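Local coordinates for flavohemoglobin (Malassezia yamatoensis, PDB 6O0A), which binds heme and FAD and, as a flavohemoglobin, probably detoxifies nitric oxide by oxidising it to nitrate with electrons passed from NAD(P)H through the flavin, at residues S18-K23 / T144-L149; F174-R179 / V187-E192. All blocks are in the same frame, centred on the assembly; numbering follows the deposited sequence.

The two contacts sit on opposite sides of the chain's centre, with their own centres 46 Å apart and their nearest atoms about 29 Å apart. Interaction 1 belongs to the globin part, where the residues leading into helix 25-53 lie on helix 137-163; Tyr147 of that helix lines the heme pocket. Interaction 2 lies in the FAD-binding part, in the hairpin of strands 171-181 and 186-193, and the side chain of Val187 comes within about 9 Å of the bound FAD. Helix 137-163 and strand 171-181 follow each other in the chain, so the two contacts occur in series, one within each cofactor-binding module.

Interaction 1 (S18-K23 / T144-L149); sequences SGLSTK and TEVYWL. With HEM (protoporphyrin IX containing Fe), chain C.
Glu145 takes hold of Ser21 with both carboxylate oxygens. OE2 accepts from the backbone N-H of Ser21, N to OE2 2.6 Å, on its syn side but 25° out of the carboxylate plane, while OE1 accepts from Ser21 OG at 2.7 Å through its syn lone pair. With CG anti to the backbone N (chi1 -173°) and an extended chain beyond it, the glutamate reaches straight off its helix to the loop. Ser24 OG also bonds to OE1, and Ser21 OG in turn accepts from Ser24 N; the carboxylate thus ties the N-terminal segment of the globin domain, at the start of helix 25-53, to helix 137-163, whose Tyr147 meets the vinyl carbon CBB of the heme through CE2 at 3.6 Å.

The apolar packing lies beside this polar grip. Leu20 slants across Glu145, and its CD1 reaches Val146 CG2 at 4.0 Å; Ile87 and Leu88 of helix 75-89 also touch this leucine. Leu149 CD1 packs 4.1 Å from Leu20 CB, beside the backbone of Gly19. Toward solvent the contact thins: the side chain of exposed Ser18 stays clear of residues 144-149, Thr22 and Lys23 do not touch them, and Lys23 turns its NZ to a salt bridge with Glu141.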
# COMPACT_ATOMS: atom_id res chain seq x y z
N SER A 18 10.34 14.63 -22.64
CA SER A 18 11.37 13.82 -23.28
C SER A 18 11.44 12.43 -22.66
O SER A 18 11.73 12.29 -21.47
CB SER A 18 12.74 14.51 -23.19
OG SER A 18 13.01 15.29 -24.35
N GLY A 19 11.17 11.39 -23.46
CA GLY A 19 11.21 10.02 -23.01
C GLY A 19 12.62 9.45 -23.00
O GLY A 19 13.60 10.17 -22.79
N LEU A 20 12.73 8.14 -23.22
CA LEU A 20 14.04 7.50 -23.25
C LEU A 20 14.71 7.77 -24.59
O LEU A 20 14.13 7.48 -25.65
CB LEU A 20 13.94 6.00 -23.01
CG LEU A 20 15.32 5.32 -22.90
CD1 LEU A 20 16.09 5.86 -21.70
CD2 LEU A 20 15.21 3.80 -22.85
N SER A 21 15.92 8.30 -24.54
CA SER A 21 16.63 8.72 -25.74
C SER A 21 16.97 7.53 -26.64
O SER A 21 17.21 6.41 -26.19
CB SER A 21 17.92 9.44 -25.37
OG SER A 21 18.89 8.51 -24.89
N THR A 22 17.01 7.81 -27.95
CA THR A 22 17.45 6.82 -28.92
C THR A 22 18.83 6.28 -28.58
O THR A 22 19.12 5.09 -28.76
CB THR A 22 17.44 7.44 -30.31
OG1 THR A 22 16.10 7.88 -30.62
CG2 THR A 22 17.92 6.46 -31.37
N LYS A 23 19.70 7.15 -28.07
CA LYS A 23 21.05 6.71 -27.70
C LYS A 23 21.00 5.64 -26.60
O LYS A 23 21.77 4.67 -26.64
CB LYS A 23 21.87 7.91 -27.24
CG LYS A 23 23.33 7.62 -26.92
CD LYS A 23 23.99 8.92 -26.45
CE LYS A 23 25.51 8.89 -26.59
NZ LYS A 23 26.18 8.28 -25.41
N THR A 144 21.37 6.05 -15.83
CA THR A 144 21.10 7.35 -15.22
C THR A 144 19.90 8.03 -15.88
O THR A 144 19.05 8.61 -15.19
CB THR A 144 22.35 8.22 -15.30
OG1 THR A 144 23.38 7.60 -14.51
CG2 THR A 144 22.09 9.63 -14.80
N GLU A 145 19.81 7.96 -17.21
CA GLU A 145 18.65 8.53 -17.89
C GLU A 145 17.36 7.86 -17.43
O GLU A 145 16.37 8.54 -17.15
CB GLU A 145 18.80 8.40 -19.41
CG GLU A 145 17.68 9.13 -20.15
CD GLU A 145 17.78 9.02 -21.66
OE1 GLU A 145 18.86 8.67 -22.18
OE2 GLU A 145 16.75 9.29 -22.32
N VAL A 146 17.37 6.53 -17.34
CA VAL A 146 16.22 5.77 -16.85
C VAL A 146 15.86 6.23 -15.44
O VAL A 146 14.69 6.52 -15.15
CB VAL A 146 16.51 4.26 -16.89
CG1 VAL A 146 15.38 3.45 -16.23
CG2 VAL A 146 16.73 3.80 -18.31
N TYR A 147 16.86 6.33 -14.56
CA TYR A 147 16.58 6.77 -13.19
C TYR A 147 15.89 8.13 -13.17
O TYR A 147 14.91 8.32 -12.45
CB TYR A 147 17.88 6.83 -12.37
CG TYR A 147 17.62 7.31 -10.94
CD1 TYR A 147 17.62 8.67 -10.62
CD2 TYR A 147 17.33 6.40 -9.93
CE1 TYR A 147 17.35 9.11 -9.31
CE2 TYR A 147 17.07 6.83 -8.62
CZ TYR A 147 17.08 8.18 -8.33
OH TYR A 147 16.81 8.60 -7.03
N TRP A 148 16.42 9.10 -13.91
CA TRP A 148 15.88 10.45 -13.77
C TRP A 148 14.53 10.61 -14.46
O TRP A 148 13.72 11.44 -14.02
CB TRP A 148 16.91 11.48 -14.27
CG TRP A 148 17.97 11.67 -13.22
CD1 TRP A 148 19.29 11.34 -13.30
CD2 TRP A 148 17.76 12.14 -11.88
NE1 TRP A 148 19.92 11.61 -12.11
CE2 TRP A 148 19.01 12.10 -11.22
CE3 TRP A 148 16.64 12.62 -11.18
CZ2 TRP A 148 19.17 12.52 -9.90
CZ3 TRP A 148 16.81 13.03 -9.87
CH2 TRP A 148 18.06 12.97 -9.24
N LEU A 149 14.26 9.84 -15.51
CA LEU A 149 12.91 9.83 -16.07
C LEU A 149 11.90 9.41 -15.02
O LEU A 149 10.83 10.02 -14.88
CB LEU A 149 12.84 8.88 -17.26
CG LEU A 149 13.42 9.36 -18.59
CD1 LEU A 149 13.40 8.22 -19.58
CD2 LEU A 149 12.59 10.53 -19.09
CHA HEM C . 8.98 2.53 -1.07
CHB HEM C . 10.53 3.09 -5.66
CHC HEM C . 13.01 7.05 -4.32
CHD HEM C . 11.99 6.09 0.32
C1A HEM C . 9.16 2.36 -2.43
C2A HEM C . 8.57 1.32 -3.24
C3A HEM C . 8.99 1.47 -4.50
C4A HEM C . 9.89 2.61 -4.53
CMA HEM C . 8.63 0.60 -5.72
CAA HEM C . 7.59 0.24 -2.73
CBA HEM C . 6.20 0.86 -2.87
CGA HEM C . 5.16 -0.07 -2.32
O1A HEM C . 5.32 -0.55 -1.17
O2A HEM C . 4.16 -0.34 -3.03
C1B HEM C . 11.34 4.22 -5.70
C2B HEM C . 11.99 4.75 -6.89
C3B HEM C . 12.69 5.84 -6.51
C4B HEM C . 12.48 6.04 -5.09
CMB HEM C . 11.87 4.11 -8.28
CAB HEM C . 13.55 6.79 -7.38
CBB HEM C . 13.51 6.86 -8.72
C1C HEM C . 12.98 7.10 -2.94
C2C HEM C . 13.69 8.05 -2.13
C3C HEM C . 13.41 7.80 -0.84
C4C HEM C . 12.53 6.66 -0.81
CMC HEM C . 14.58 9.17 -2.73
CAC HEM C . 13.93 8.49 0.45
CBC HEM C . 15.13 9.10 0.51
C1D HEM C . 11.09 5.06 0.33
C2D HEM C . 10.52 4.47 1.53
C3D HEM C . 9.70 3.49 1.17
C4D HEM C . 9.70 3.41 -0.28
CMD HEM C . 10.85 4.94 2.97
CAD HEM C . 8.89 2.60 2.13
CBD HEM C . 9.51 1.21 2.12
CGD HEM C . 10.74 1.14 3.00
O1D HEM C . 10.68 1.60 4.17
O2D HEM C . 11.78 0.61 2.53
NA HEM C . 9.96 3.13 -3.25
NB HEM C . 11.66 5.02 -4.63
NC HEM C . 12.27 6.26 -2.11
ND HEM C . 10.56 4.39 -0.76
FE HEM C . 10.90 4.87 -2.74

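Interaction 2 (F174-R179 / V187-E192); sequences FKLVKR and VDMVFE
Phe174 brings CD2 to 3.3 Å from Glu192 C, with Phe191 C at the edge of its ring, in an antiparallel beta hairpin interrupted by a classic bulge. This hairpin is part of the six-stranded antiparallel sheet of the FAD-binding domain, as in the ferredoxin reductase family. Next, Lys175 pairs with Glu192 through two backbone bonds, Lys175 N to Glu192 O being the shorter at 2.7 Å. Leu176 projects on the same face of the sheet as Phe191 and Met189. Its CG stands opposite the backbone N (chi1 177°), which carries CD1 over the face of the Phe191 ring, 4.0 Å from the centroid and 14° off the normal, while CD2 meets Met189 CE at 3.7 Å, the two side chains crossing at about a right angle.

The bulge follows. Val177 N and Lys178 N both bond to Val190 O, at 2.9 and 3.3 Å, so one carbonyl serves two donors. Val177 meanwhile packs its CG2 against Val190 CG1 and lies across the chain of Glu192, whose OE2 bonds to Gln233. Beyond the bulge, Lys178 O accepts from Val190 N. Arg179, extended from CG to NE, passes Val187 at a slant, its guanidinium bonded through NH2 to Gln251 O, with Val187 CG1 3.9 Å above the centre of the guanidinium plane.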
# COMPACT_ATOMS: atom_id res chain seq x y z
N PHE A 174 -1.08 13.37 17.09
CA PHE A 174 -2.41 12.90 17.45
C PHE A 174 -2.38 12.24 18.82
O PHE A 174 -1.35 11.71 19.25
CB PHE A 174 -2.97 11.90 16.42
CG PHE A 174 -3.54 12.55 15.19
CD1 PHE A 174 -2.70 13.16 14.26
CD2 PHE A 174 -4.90 12.54 14.96
CE1 PHE A 174 -3.22 13.77 13.13
CE2 PHE A 174 -5.44 13.16 13.82
CZ PHE A 174 -4.59 13.76 12.90
N LYS A 175 -3.53 12.27 19.49
CA LYS A 175 -3.70 11.62 20.78
C LYS A 175 -4.61 10.41 20.63
O LYS A 175 -5.62 10.46 19.93
CB LYS A 175 -4.28 12.62 21.80
CG LYS A 175 -4.66 12.01 23.15
CD LYS A 175 -5.78 12.82 23.80
CE LYS A 175 -5.35 13.47 25.09
NZ LYS A 175 -6.50 14.14 25.77
N LEU A 176 -4.24 9.32 21.29
CA LEU A 176 -5.07 8.12 21.29
C LEU A 176 -6.23 8.34 22.27
O LEU A 176 -6.01 8.49 23.48
CB LEU A 176 -4.23 6.90 21.66
CG LEU A 176 -5.01 5.59 21.77
CD1 LEU A 176 -5.71 5.22 20.43
CD2 LEU A 176 -4.10 4.44 22.22
N VAL A 177 -7.46 8.39 21.76
CA VAL A 177 -8.62 8.67 22.61
C VAL A 177 -9.47 7.44 22.89
O VAL A 177 -10.24 7.46 23.87
CB VAL A 177 -9.49 9.81 22.03
CG1 VAL A 177 -8.68 11.10 21.89
CG2 VAL A 177 -10.11 9.40 20.69
N LYS A 178 -9.38 6.39 22.08
CA LYS A 178 -10.15 5.18 22.32
C LYS A 178 -9.38 3.97 21.80
O LYS A 178 -8.84 4.00 20.69
CB LYS A 178 -11.54 5.24 21.68
CG LYS A 178 -12.47 4.14 22.14
CD LYS A 178 -13.86 4.28 21.51
CE LYS A 178 -14.84 3.29 22.12
NZ LYS A 178 -16.18 3.41 21.50
N ARG A 179 -9.37 2.90 22.59
CA ARG A 179 -8.63 1.69 22.26
C ARG A 179 -9.48 0.50 22.65
O ARG A 179 -9.84 0.36 23.82
CB ARG A 179 -7.29 1.69 23.00
CG ARG A 179 -6.40 0.52 22.70
CD ARG A 179 -5.44 0.29 23.86
NE ARG A 179 -4.56 -0.84 23.56
CZ ARG A 179 -4.85 -2.10 23.87
NH1 ARG A 179 -5.99 -2.40 24.49
NH2 ARG A 179 -4.00 -3.06 23.54
N VAL A 187 -6.60 -4.63 17.53
CA VAL A 187 -6.95 -3.50 18.39
C VAL A 187 -7.44 -2.36 17.50
O VAL A 187 -6.74 -1.93 16.58
CB VAL A 187 -5.75 -3.06 19.25
CG1 VAL A 187 -6.13 -1.88 20.13
CG2 VAL A 187 -5.27 -4.24 20.11
N ASP A 188 -8.66 -1.90 17.78
CA ASP A 188 -9.34 -0.83 17.07
C ASP A 188 -9.06 0.49 17.80
O ASP A 188 -9.41 0.64 18.98
CB ASP A 188 -10.84 -1.17 17.04
CG ASP A 188 -11.70 -0.14 16.30
OD1 ASP A 188 -11.16 0.82 15.74
OD2 ASP A 188 -12.94 -0.32 16.30
N MET A 189 -8.36 1.41 17.12
CA MET A 189 -7.79 2.60 17.76
C MET A 189 -8.34 3.87 17.13
O MET A 189 -8.36 3.98 15.90
CB MET A 189 -6.26 2.57 17.64
CG MET A 189 -5.70 1.26 18.19
SD MET A 189 -3.89 1.17 18.03
CE MET A 189 -3.41 2.40 19.24
N VAL A 190 -8.76 4.82 17.95
CA VAL A 190 -9.27 6.11 17.47
C VAL A 190 -8.36 7.22 17.97
O VAL A 190 -8.12 7.33 19.18
CB VAL A 190 -10.71 6.37 17.93
CG1 VAL A 190 -11.19 7.74 17.42
CG2 VAL A 190 -11.66 5.24 17.45
N PHE A 191 -7.87 8.06 17.05
CA PHE A 191 -6.98 9.17 17.34
C PHE A 191 -7.64 10.51 17.02
O PHE A 191 -8.43 10.62 16.07
CB PHE A 191 -5.67 9.07 16.53
CG PHE A 191 -4.81 7.88 16.87
CD1 PHE A 191 -5.02 6.65 16.25
CD2 PHE A 191 -3.77 8.00 17.78
CE1 PHE A 191 -4.21 5.56 16.55
CE2 PHE A 191 -2.96 6.92 18.08
CZ PHE A 191 -3.19 5.69 17.47
N GLU A 192 -7.29 11.55 17.77
CA GLU A 192 -7.72 12.91 17.46
C GLU A 192 -6.52 13.84 17.49
O GLU A 192 -5.51 13.54 18.14
CB GLU A 192 -8.79 13.39 18.45
CG GLU A 192 -10.12 12.69 18.22
CD GLU A 192 -11.18 13.08 19.22
OE1 GLU A 192 -10.91 13.96 20.06
OE2 GLU A 192 -12.28 12.49 19.18